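Long-range contact in Rbam17540 (Bacillus amyloliquefaciens, PDB 2YOY), which probably cleaves crystalline polysaccharides such as cellulose or chitin by oxidation at a copper centre, as a CBM33-type lytic polysaccharide monooxygenase: residues R10-K18 with K29-V40. Numbering follows the deposited sequence.
Sequences RAYMGALEK and KYGSVIDNPQSV
Gly14 CA sits over the centre of one face of the Tyr30 ring, 3.3 Å from the centroid and almost on the ring normal, a CH-pi contact at a place where a side chain would have little room beside Tyr30 and Ile34. The ring is a knob in the hole formed by Arg10, Met13, Gly14 and Glu17 of helix 10-21, with Met13 CG packed close to the hydroxyl.

The polar grip is at the ring's far end. Tyr30 OH donates to the anti lone pair of Glu17 OE2 over 2.5 Å, while Lys29 NZ reaches the syn lone pair of the same OE2 at 2.8 Å in a salt bridge. The carboxylate sits at the ring edge with its plane 82° from that of the ring. Lys29 gets there fully extended, CG anti to the backbone N (chi1 177°). Replacing Tyr30 by alanine is likely to open a gap over Gly14 and leave Glu17 OE2 with Lys29 as its one donor of the two.

Lys18 NZ meets Asp35 OD1 at 3.0 Å in a second salt bridge, coming in on the anti side and 29° out of the carboxylate plane; Trp23 NE1 also bonds this oxygen. A water links Lys18 NZ to Ile34 O, and Ala15 CA gives that carbonyl a CA-H...O contact. Ile34 CG2 packs over the backbone of Gly14, nearest its carbonyl oxygen.

Toward the start of helix 10-21 the packing is apolar: Ala11 CB meets Val33 CG2, Pro37 CB and Val40 CG2, and Ala15 CB rests on Pro37 CG at 3.8 Å.

Small residues thus let the end of helix 23-30 and the following 3-10 turn settle closely on helix 10-21. With two donors on one oxygen, Glu17 is probably kept ionised, its carboxylate fixed in rotation.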
loop_
_atom_site.group_PDB
_atom_site.type_symbol
_atom_site.label_atom_id
_atom_site.label_comp_id
_atom_site.label_asym_id
_atom_site.label_seq_id
_atom_site.Cartn_x
_atom_site.Cartn_y
_atom_site.Cartn_z
ATOM N N ARG A 10 3.882 4.192 -1.192
ATOM C CA ARG A 10 5.241 4.229 -0.779
ATOM C C ARG A 10 6.165 3.523 -1.739
ATOM O O ARG A 10 7.283 4.013 -1.966
ATOM C CB ARG A 10 5.349 3.661 0.691
ATOM C CG ARG A 10 6.729 3.736 1.290
ATOM C CD ARG A 10 6.781 2.928 2.605
ATOM N NE ARG A 10 5.918 3.481 3.639
ATOM C CZ ARG A 10 5.641 2.896 4.816
ATOM N NH1 ARG A 10 6.190 1.724 5.161
ATOM N NH2 ARG A 10 4.831 3.525 5.677
ATOM N N ALA A 11 5.730 2.385 -2.305
ATOM C CA ALA A 11 6.508 1.662 -3.249
ATOM C C ALA A 11 6.785 2.481 -4.527
ATOM O O ALA A 11 7.944 2.558 -5.000
ATOM C CB ALA A 11 5.811 0.368 -3.620
ATOM N N TYR A 12 5.743 3.124 -5.038
ATOM C CA TYR A 12 5.923 3.959 -6.202
ATOM C C TYR A 12 6.796 5.213 -5.883
ATOM O O TYR A 12 7.664 5.614 -6.696
ATOM C CB TYR A 12 4.558 4.281 -6.710
ATOM C CG TYR A 12 4.565 5.117 -7.996
ATOM C CD1 TYR A 12 5.446 4.840 -9.026
ATOM C CD2 TYR A 12 3.684 6.194 -8.133
ATOM C CE1 TYR A 12 5.416 5.631 -10.195
ATOM C CE2 TYR A 12 3.648 6.962 -9.285
ATOM C CZ TYR A 12 4.519 6.685 -10.292
ATOM O OH TYR A 12 4.470 7.476 -11.414
ATOM N N MET A 13 6.610 5.808 -4.689
ATOM C CA MET A 13 7.476 6.872 -4.214
ATOM C C MET A 13 8.944 6.425 -4.244
ATOM O O MET A 13 9.838 7.209 -4.606
ATOM C CB MET A 13 7.114 7.332 -2.799
ATOM C CG MET A 13 7.682 8.684 -2.316
ATOM S SD MET A 13 6.709 9.991 -3.076
ATOM C CE MET A 13 5.235 10.045 -2.021
ATOM N N GLY A 14 9.200 5.154 -3.949
ATOM C CA GLY A 14 10.600 4.610 -4.076
ATOM C C GLY A 14 11.147 4.699 -5.511
ATOM O O GLY A 14 12.281 5.183 -5.749
ATOM N N ALA A 15 10.326 4.247 -6.447
ATOM C CA ALA A 15 10.647 4.316 -7.879
ATOM C C ALA A 15 10.842 5.742 -8.309
ATOM O O ALA A 15 11.758 6.036 -9.069
ATOM C CB ALA A 15 9.561 3.661 -8.692
ATOM N N LEU A 16 9.978 6.638 -7.860
ATOM C CA LEU A 16 10.188 8.077 -8.125
ATOM C C LEU A 16 11.452 8.616 -7.582
ATOM O O LEU A 16 12.125 9.380 -8.283
ATOM C CB LEU A 16 8.981 8.913 -7.678
ATOM C CG LEU A 16 7.667 8.647 -8.378
ATOM C CD1 LEU A 16 6.606 9.569 -7.816
ATOM C CD2 LEU A 16 7.726 8.845 -9.903
ATOM N N GLU A 17 11.817 8.279 -6.316
ATOM C CA GLU A 17 13.046 8.816 -5.729
ATOM C C GLU A 17 14.338 8.180 -6.289
ATOM O O GLU A 17 15.410 8.798 -6.260
ATOM C CB GLU A 17 13.020 8.637 -4.200
ATOM C CG GLU A 17 11.975 9.545 -3.543
ATOM C CD GLU A 17 12.373 10.111 -2.246
ATOM O OE1 GLU A 17 13.003 11.216 -2.247
ATOM O OE2 GLU A 17 11.965 9.544 -1.190
ATOM N N LYS A 18 14.238 6.998 -6.848
ATOM C CA LYS A 18 15.341 6.438 -7.653
ATOM C C LYS A 18 15.759 7.460 -8.715
ATOM O O LYS A 18 16.951 7.674 -8.940
ATOM C CB LYS A 18 14.929 5.105 -8.225
ATOM C CG LYS A 18 15.862 4.518 -9.257
ATOM C CD LYS A 18 15.313 3.174 -9.721
ATOM C CE LYS A 18 15.268 3.059 -11.228
ATOM N NZ LYS A 18 14.696 1.756 -11.650
ATOM N N LYS A 29 17.042 4.086 1.402
ATOM C CA LYS A 29 15.828 4.600 2.062
ATOM C C LYS A 29 14.669 3.578 1.948
ATOM O O LYS A 29 13.915 3.407 2.896
ATOM C CB LYS A 29 15.492 5.969 1.465
ATOM C CG LYS A 29 14.228 6.617 1.972
ATOM C CD LYS A 29 14.106 8.033 1.410
ATOM C CE LYS A 29 12.808 8.681 1.879
ATOM N NZ LYS A 29 12.799 10.107 1.440
ATOM N N TYR A 30 14.517 2.920 0.798
ATOM C CA TYR A 30 13.356 2.088 0.506
ATOM C C TYR A 30 13.657 0.584 0.380
ATOM O O TYR A 30 12.725 -0.243 0.448
ATOM C CB TYR A 30 12.727 2.504 -0.858
ATOM C CG TYR A 30 12.105 3.873 -0.891
ATOM C CD1 TYR A 30 12.861 5.012 -1.204
ATOM C CD2 TYR A 30 10.738 4.043 -0.600
ATOM C CE1 TYR A 30 12.274 6.275 -1.233
ATOM C CE2 TYR A 30 10.141 5.288 -0.615
ATOM C CZ TYR A 30 10.916 6.406 -0.909
ATOM O OH TYR A 30 10.340 7.652 -0.915
ATOM N N GLY A 31 14.922 0.233 0.143
ATOM C CA GLY A 31 15.300 -1.101 -0.305
ATOM C C GLY A 31 15.022 -1.380 -1.762
ATOM O O GLY A 31 14.741 -0.464 -2.530
ATOM N N SER A 32 15.108 -2.643 -2.155
ATOM C CA SER A 32 15.098 -3.020 -3.558
ATOM C C SER A 32 13.791 -2.819 -4.341
ATOM O O SER A 32 13.761 -2.974 -5.587
ATOM C CB SER A 32 15.533 -4.482 -3.691
ATOM O OG SER A 32 14.642 -5.338 -2.984
ATOM N N VAL A 33 12.713 -2.473 -3.638
ATOM C CA VAL A 33 11.474 -2.157 -4.303
ATOM C C VAL A 33 11.587 -1.023 -5.308
ATOM O O VAL A 33 10.742 -0.930 -6.172
ATOM C CB VAL A 33 10.341 -1.868 -3.267
ATOM C CG1 VAL A 33 10.554 -0.527 -2.550
ATOM C CG2 VAL A 33 8.990 -1.918 -3.946
ATOM N N ILE A 34 12.613 -0.159 -5.201
ATOM C CA ILE A 34 12.730 0.946 -6.108
ATOM C C ILE A 34 12.711 0.526 -7.599
ATOM O O ILE A 34 12.296 1.321 -8.466
ATOM C CB ILE A 34 13.970 1.818 -5.801
ATOM C CG1 ILE A 34 15.285 1.050 -6.105
ATOM C CG2 ILE A 34 13.880 2.434 -4.405
ATOM C CD1 ILE A 34 16.539 1.858 -5.863
ATOM N N ASP A 35 13.125 -0.717 -7.877
ATOM C CA ASP A 35 13.221 -1.226 -9.231
ATOM C C ASP A 35 11.957 -1.916 -9.682
ATOM O O ASP A 35 11.766 -2.076 -10.895
ATOM C CB ASP A 35 14.395 -2.213 -9.343
ATOM C CG ASP A 35 15.726 -1.521 -9.513
ATOM O OD1 ASP A 35 15.753 -0.307 -9.766
ATOM O OD2 ASP A 35 16.760 -2.203 -9.398
ATOM N N ASN A 36 11.099 -2.283 -8.719
ATOM C CA ASN A 36 9.931 -3.106 -8.970
ATOM C C ASN A 36 8.801 -2.744 -8.023
ATOM O O ASN A 36 8.344 -3.574 -7.206
ATOM C CB ASN A 36 10.295 -4.586 -8.788
ATOM C CG ASN A 36 11.281 -5.074 -9.851
ATOM O OD1 ASN A 36 10.996 -4.976 -11.064
ATOM N ND2 ASN A 36 12.405 -5.591 -9.418
ATOM N N PRO A 37 8.308 -1.512 -8.145
ATOM C CA PRO A 37 7.209 -1.079 -7.248
ATOM C C PRO A 37 5.911 -1.882 -7.414
ATOM O O PRO A 37 5.039 -1.860 -6.528
ATOM C CB PRO A 37 7.025 0.398 -7.614
ATOM C CG PRO A 37 7.517 0.480 -9.052
ATOM C CD PRO A 37 8.690 -0.453 -9.104
ATOM N N GLN A 38 5.764 -2.558 -8.555
ATOM C CA GLN A 38 4.623 -3.439 -8.838
ATOM C C GLN A 38 4.625 -4.789 -8.141
ATOM O O GLN A 38 3.683 -5.554 -8.309
ATOM C CB GLN A 38 4.523 -3.685 -10.381
ATOM C CG GLN A 38 5.614 -4.592 -10.974
ATOM C CD GLN A 38 6.880 -3.847 -11.395
ATOM O OE1 GLN A 38 7.120 -2.710 -10.985
ATOM N NE2 GLN A 38 7.707 -4.501 -12.230
ATOM N N SER A 39 5.660 -5.079 -7.347
ATOM C CA SER A 39 5.872 -6.441 -6.853
ATOM C C SER A 39 5.719 -6.586 -5.358
ATOM O O SER A 39 6.320 -7.474 -4.823
ATOM C CB SER A 39 7.248 -6.959 -7.312
ATOM O OG SER A 39 7.361 -6.822 -8.723
ATOM N N VAL A 40 4.882 -5.764 -4.703
ATOM C CA VAL A 40 4.674 -5.929 -3.225
ATOM C C VAL A 40 3.559 -6.983 -2.961
ATOM O O VAL A 40 2.402 -6.695 -2.575
ATOM C CB VAL A 40 4.423 -4.590 -2.532
ATOM C CG1 VAL A 40 4.577 -4.756 -1.007
ATOM C CG2 VAL A 40 5.373 -3.529 -2.983
HETATM O O HOH W 1 11.774 1.503 -10.995
#